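Local atomic coordinates of butyrophilin subfamily 1 member A1 (Bos taurus, PDB entry 4HH8), a protein that may act as a membrane receptor in the secretion of milk-fat droplets and probably inhibits T-cell proliferation and cytokine secretion. Residues A[42-54]-A[103-115]. The protein carries 1 engineered substitution. Sequence-based numbering, arbitrary orientation.
Sequences VSAKGMELRWFRE and SDDGEYRCFFRQD
E48, R50 and F52 pair with R113, F111 and R109 through six backbone hydrogen bonds, joining strands 48-52 and 106-114 antiparallel, axes 4.7 Å apart. On the face carrying W51 and L49, C110 CB sits over the indole, 3.7 Å from W51 NE1, while C110 SG is bonded to C36: the disulfide-and-tryptophan core of an immunoglobulin domain. L49 CD2 covers one face of the F112 ring, 3.5 Å from F112 CD1; the selenium of selenomethionine M47 and A44 CB lie at that ring's edge. On the sheet face of E48, R50 and F52, a chi1 of 65° sets F52 CG between backbone N and carbonyl carbon, turning the ring over R109 CB, 3.6 Å from F52 CZ. E48 OE2 meets the F111 edge and salt-bridges R50, whose NH1 hydrogen-bonds V56 O. Past F52, R53 CG lies 3.6 Å from Y108 CE1, over the phenol face. The R53 guanidinium, 21° from that ring, holds S103 O in its plane, R53 NH1 and NH2 each 3.0 Å away; Y108 OH donates to D104 O (2.6 Å), and D104 salt-bridges R80. The pair forms the middle of the V-set sheet, flanked by strands 61-64 and 117-128, with W51, Y108 and F112 packed against strand 92-97 of the opposing sheet.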
loop_
_atom_site.group_PDB
_atom_site.type_symbol
_atom_site.label_atom_id
_atom_site.label_comp_id
_atom_site.label_asym_id
_atom_site.label_seq_id
_atom_site.Cartn_x
_atom_site.Cartn_y
_atom_site.Cartn_z
ATOM N N VAL A 42 7.314 14.555 26.530
ATOM C CA VAL A 42 6.414 14.779 27.656
ATOM C C VAL A 42 5.082 14.039 27.468
ATOM O O VAL A 42 4.741 13.675 26.362
ATOM C CB VAL A 42 6.200 16.310 27.911
ATOM C CG1 VAL A 42 7.496 16.930 28.448
ATOM C CG2 VAL A 42 5.719 17.054 26.645
ATOM N N SER A 43 4.347 13.805 28.551
ATOM C CA SER A 43 3.051 13.123 28.463
ATOM C C SER A 43 2.080 13.787 27.505
ATOM O O SER A 43 1.948 14.994 27.494
ATOM C CB SER A 43 2.353 13.037 29.805
ATOM O OG SER A 43 1.091 12.399 29.611
ATOM N N ALA A 44 1.412 12.978 26.699
ATOM C CA ALA A 44 0.340 13.473 25.841
ATOM C C ALA A 44 -1.074 13.152 26.414
ATOM O O ALA A 44 -2.063 13.485 25.760
ATOM C CB ALA A 44 0.491 12.938 24.385
ATOM N N LYS A 45 -1.150 12.527 27.603
ATOM C CA LYS A 45 -2.456 12.160 28.243
ATOM C C LYS A 45 -3.355 13.365 28.416
ATOM O O LYS A 45 -2.927 14.348 29.005
ATOM C CB LYS A 45 -2.268 11.530 29.639
ATOM C CG LYS A 45 -1.681 10.124 29.619
ATOM C CD LYS A 45 -1.817 9.426 30.978
ATOM C CE LYS A 45 -0.715 8.387 31.155
ATOM N NZ LYS A 45 -0.432 8.117 32.602
ATOM N N GLY A 46 -4.586 13.312 27.901
ATOM C CA GLY A 46 -5.548 14.425 28.082
ATOM C C GLY A 46 -5.533 15.487 27.005
ATOM O O GLY A 46 -6.328 16.427 27.041
HETATM N N MSE A 47 -4.622 15.354 26.043
HETATM C CA MSE A 47 -4.509 16.303 24.950
HETATM C C MSE A 47 -5.545 15.979 23.893
HETATM O O MSE A 47 -6.040 14.875 23.840
HETATM C CB MSE A 47 -3.124 16.201 24.309
HETATM C CG MSE A 47 -2.035 16.833 25.127
HETATM SE SE MSE A 47 -0.412 17.041 24.051
HETATM C CE MSE A 47 -0.812 18.581 22.969
ATOM N N GLU A 48 -5.856 16.933 23.043
ATOM C CA GLU A 48 -6.604 16.600 21.860
ATOM C C GLU A 48 -5.645 15.986 20.852
ATOM O O GLU A 48 -4.678 16.635 20.440
ATOM C CB GLU A 48 -7.311 17.826 21.251
ATOM C CG GLU A 48 -7.979 17.532 19.886
ATOM C CD GLU A 48 -8.573 18.779 19.217
ATOM O OE1 GLU A 48 -9.159 19.608 19.935
ATOM O OE2 GLU A 48 -8.458 18.928 17.970
ATOM N N LEU A 49 -5.939 14.737 20.492
ATOM C CA LEU A 49 -5.227 13.951 19.475
ATOM C C LEU A 49 -6.143 13.779 18.270
ATOM O O LEU A 49 -7.182 13.151 18.406
ATOM C CB LEU A 49 -4.867 12.566 20.026
ATOM C CG LEU A 49 -4.137 12.554 21.386
ATOM C CD1 LEU A 49 -3.988 11.159 21.932
ATOM C CD2 LEU A 49 -2.768 13.266 21.362
ATOM N N ARG A 50 -5.779 14.331 17.116
ATOM C CA ARG A 50 -6.619 14.251 15.922
ATOM C C ARG A 50 -5.822 13.713 14.739
ATOM O O ARG A 50 -4.790 14.280 14.388
ATOM C CB ARG A 50 -7.164 15.634 15.551
ATOM C CG ARG A 50 -8.087 15.629 14.331
ATOM C CD ARG A 50 -8.467 17.048 13.835
ATOM N NE ARG A 50 -9.268 17.730 14.847
ATOM C CZ ARG A 50 -10.598 17.796 14.875
ATOM N NH1 ARG A 50 -11.343 17.233 13.921
ATOM N NH2 ARG A 50 -11.189 18.431 15.882
ATOM N N TRP A 51 -6.270 12.634 14.127
ATOM C CA TRP A 51 -5.697 12.241 12.839
ATOM C C TRP A 51 -6.715 12.576 11.763
ATOM O O TRP A 51 -7.917 12.367 11.948
ATOM C CB TRP A 51 -5.376 10.750 12.815
ATOM C CG TRP A 51 -4.033 10.377 13.320
ATOM C CD1 TRP A 51 -2.991 9.948 12.585
ATOM C CD2 TRP A 51 -3.599 10.360 14.683
ATOM N NE1 TRP A 51 -1.927 9.655 13.393
ATOM C CE2 TRP A 51 -2.275 9.901 14.689
ATOM C CE3 TRP A 51 -4.232 10.623 15.904
ATOM C CZ2 TRP A 51 -1.530 9.748 15.857
ATOM C CZ3 TRP A 51 -3.500 10.473 17.080
ATOM C CH2 TRP A 51 -2.148 10.036 17.039
ATOM N N PHE A 52 -6.254 13.134 10.649
ATOM C CA PHE A 52 -7.166 13.479 9.569
ATOM C C PHE A 52 -6.471 13.366 8.227
ATOM O O PHE A 52 -5.236 13.228 8.150
ATOM C CB PHE A 52 -7.791 14.870 9.786
ATOM C CG PHE A 52 -6.805 16.022 9.743
ATOM C CD1 PHE A 52 -6.606 16.738 8.564
ATOM C CD2 PHE A 52 -6.103 16.404 10.885
ATOM C CE1 PHE A 52 -5.728 17.796 8.501
ATOM C CE2 PHE A 52 -5.225 17.474 10.853
ATOM C CZ PHE A 52 -5.040 18.189 9.645
ATOM N N ARG A 53 -7.261 13.432 7.165
ATOM C CA ARG A 53 -6.708 13.341 5.833
ATOM C C ARG A 53 -6.768 14.697 5.152
ATOM O O ARG A 53 -5.878 15.531 5.328
ATOM C CB ARG A 53 -7.409 12.236 5.063
ATOM C CG ARG A 53 -6.901 10.872 5.508
ATOM C CD ARG A 53 -7.514 9.741 4.795
ATOM N NE ARG A 53 -6.865 9.464 3.526
ATOM C CZ ARG A 53 -7.178 8.421 2.764
ATOM N NH1 ARG A 53 -8.130 7.589 3.151
ATOM N NH2 ARG A 53 -6.577 8.220 1.605
ATOM N N GLU A 54 -7.845 14.951 4.430
ATOM C CA GLU A 54 -7.950 16.187 3.677
ATOM C C GLU A 54 -8.610 17.294 4.514
ATOM O O GLU A 54 -8.080 18.402 4.575
ATOM C CB GLU A 54 -8.614 15.929 2.311
ATOM C CG GLU A 54 -7.581 15.483 1.228
ATOM C CD GLU A 54 -7.979 14.205 0.460
ATOM O OE1 GLU A 54 -9.077 14.178 -0.163
ATOM O OE2 GLU A 54 -7.184 13.222 0.468
ATOM N N SER A 103 -8.025 2.285 -0.658
ATOM C CA SER A 103 -8.467 3.678 -0.438
ATOM C C SER A 103 -7.854 4.368 0.797
ATOM O O SER A 103 -7.869 5.604 0.883
ATOM C CB SER A 103 -9.993 3.719 -0.308
ATOM O OG SER A 103 -10.392 2.764 0.669
ATOM N N ASP A 104 -7.319 3.586 1.745
ATOM C CA ASP A 104 -6.621 4.131 2.912
ATOM C C ASP A 104 -5.225 4.680 2.598
ATOM O O ASP A 104 -4.634 5.406 3.422
ATOM C CB ASP A 104 -6.491 3.062 3.990
ATOM C CG ASP A 104 -7.826 2.656 4.549
ATOM O OD1 ASP A 104 -8.703 3.549 4.664
ATOM O OD2 ASP A 104 -7.989 1.472 4.894
ATOM N N ASP A 105 -4.691 4.332 1.423
ATOM C CA ASP A 105 -3.381 4.844 0.974
ATOM C C ASP A 105 -3.382 6.362 0.869
ATOM O O ASP A 105 -4.337 6.944 0.357
ATOM C CB ASP A 105 -3.079 4.278 -0.411
ATOM C CG ASP A 105 -1.638 4.473 -0.819
ATOM O OD1 ASP A 105 -0.860 3.509 -0.725
ATOM O OD2 ASP A 105 -1.278 5.584 -1.229
ATOM N N GLY A 106 -2.322 6.997 1.361
ATOM C CA GLY A 106 -2.172 8.440 1.228
ATOM C C GLY A 106 -1.567 9.121 2.441
ATOM O O GLY A 106 -1.008 8.481 3.337
ATOM N N GLU A 107 -1.724 10.431 2.471
ATOM C CA GLU A 107 -1.120 11.301 3.481
ATOM C C GLU A 107 -2.096 11.490 4.628
ATOM O O GLU A 107 -3.288 11.763 4.417
ATOM C CB GLU A 107 -0.817 12.670 2.844
ATOM C CG GLU A 107 -0.104 13.653 3.774
ATOM C CD GLU A 107 -0.040 15.088 3.203
ATOM O OE1 GLU A 107 0.985 15.401 2.538
ATOM O OE2 GLU A 107 -1.021 15.881 3.400
ATOM N N TYR A 108 -1.595 11.374 5.844
ATOM C CA TYR A 108 -2.402 11.662 7.023
ATOM C C TYR A 108 -1.702 12.756 7.775
ATOM O O TYR A 108 -0.481 12.901 7.660
ATOM C CB TYR A 108 -2.506 10.424 7.920
ATOM C CG TYR A 108 -3.337 9.333 7.329
ATOM C CD1 TYR A 108 -4.639 9.076 7.816
ATOM C CD2 TYR A 108 -2.862 8.560 6.264
ATOM C CE1 TYR A 108 -5.423 8.060 7.276
ATOM C CE2 TYR A 108 -3.653 7.546 5.689
ATOM C CZ TYR A 108 -4.917 7.292 6.210
ATOM O OH TYR A 108 -5.703 6.299 5.669
ATOM N N ARG A 109 -2.458 13.516 8.555
ATOM C CA ARG A 109 -1.863 14.489 9.436
ATOM C C ARG A 109 -2.225 14.181 10.887
ATOM O O ARG A 109 -3.372 13.869 11.195
ATOM C CB ARG A 109 -2.292 15.905 9.028
ATOM C CG ARG A 109 -1.770 16.325 7.639
ATOM C CD ARG A 109 -1.780 17.850 7.525
ATOM N NE ARG A 109 -1.306 18.379 6.238
ATOM C CZ ARG A 109 -0.076 18.837 6.000
ATOM N NH1 ARG A 109 0.852 18.823 6.952
ATOM N NH2 ARG A 109 0.233 19.310 4.791
ATOM N N CYS A 110 -1.243 14.273 11.776
ATOM C CA CYS A 110 -1.496 14.073 13.210
ATOM C C CYS A 110 -1.361 15.377 13.953
ATOM O O CYS A 110 -0.293 15.996 13.946
ATOM C CB CYS A 110 -0.543 13.058 13.810
ATOM S SG CYS A 110 1.214 13.490 13.543
ATOM N N PHE A 111 -2.437 15.750 14.635
ATOM C CA PHE A 111 -2.546 17.021 15.315
ATOM C C PHE A 111 -2.707 16.778 16.824
ATOM O O PHE A 111 -3.551 15.983 17.239
ATOM C CB PHE A 111 -3.763 17.715 14.718
ATOM C CG PHE A 111 -4.097 19.038 15.320
ATOM C CD1 PHE A 111 -3.471 20.205 14.868
ATOM C CD2 PHE A 111 -5.111 19.142 16.269
ATOM C CE1 PHE A 111 -3.817 21.443 15.397
ATOM C CE2 PHE A 111 -5.467 20.364 16.811
ATOM C CZ PHE A 111 -4.821 21.526 16.373
ATOM N N PHE A 112 -1.874 17.457 17.614
ATOM C CA PHE A 112 -1.871 17.408 19.080
ATOM C C PHE A 112 -2.209 18.805 19.582
ATOM O O PHE A 112 -1.542 19.744 19.191
ATOM C CB PHE A 112 -0.476 17.106 19.606
ATOM C CG PHE A 112 -0.048 15.695 19.457
ATOM C CD1 PHE A 112 0.237 14.933 20.575
ATOM C CD2 PHE A 112 0.120 15.127 18.206
ATOM C CE1 PHE A 112 0.665 13.615 20.441
ATOM C CE2 PHE A 112 0.526 13.807 18.068
ATOM C CZ PHE A 112 0.797 13.056 19.168
ATOM N N ARG A 113 -3.205 18.938 20.460
ATOM C CA ARG A 113 -3.542 20.239 21.047
ATOM C C ARG A 113 -3.712 20.197 22.563
ATOM O O ARG A 113 -4.409 19.330 23.089
ATOM C CB ARG A 113 -4.814 20.844 20.427
ATOM C CG ARG A 113 -5.471 21.954 21.329
ATOM C CD ARG A 113 -6.767 22.541 20.769
ATOM N NE ARG A 113 -6.467 23.323 19.579
ATOM C CZ ARG A 113 -7.359 23.984 18.841
ATOM N NH1 ARG A 113 -8.665 23.986 19.158
ATOM N NH2 ARG A 113 -6.940 24.651 17.768
ATOM N N GLN A 114 -3.074 21.148 23.246
ATOM C CA GLN A 114 -3.359 21.443 24.648
ATOM C C GLN A 114 -3.720 22.929 24.776
ATOM O O GLN A 114 -2.887 23.805 24.536
ATOM C CB GLN A 114 -2.184 21.071 25.548
ATOM C CG GLN A 114 -2.595 20.707 26.971
ATOM C CD GLN A 114 -1.400 20.248 27.814
ATOM O OE1 GLN A 114 -0.397 20.974 27.958
ATOM N NE2 GLN A 114 -1.496 19.036 28.367
ATOM N N ASP A 115 -4.979 23.184 25.140
ATOM C CA ASP A 115 -5.606 24.518 25.104
ATOM C C ASP A 115 -5.326 25.309 23.826
ATOM O O ASP A 115 -5.920 25.037 22.775
ATOM C CB ASP A 115 -5.226 25.352 26.324
ATOM C CG ASP A 115 -5.532 24.655 27.621
ATOM O OD1 ASP A 115 -6.676 24.161 27.803
ATOM O OD2 ASP A 115 -4.626 24.621 28.479
#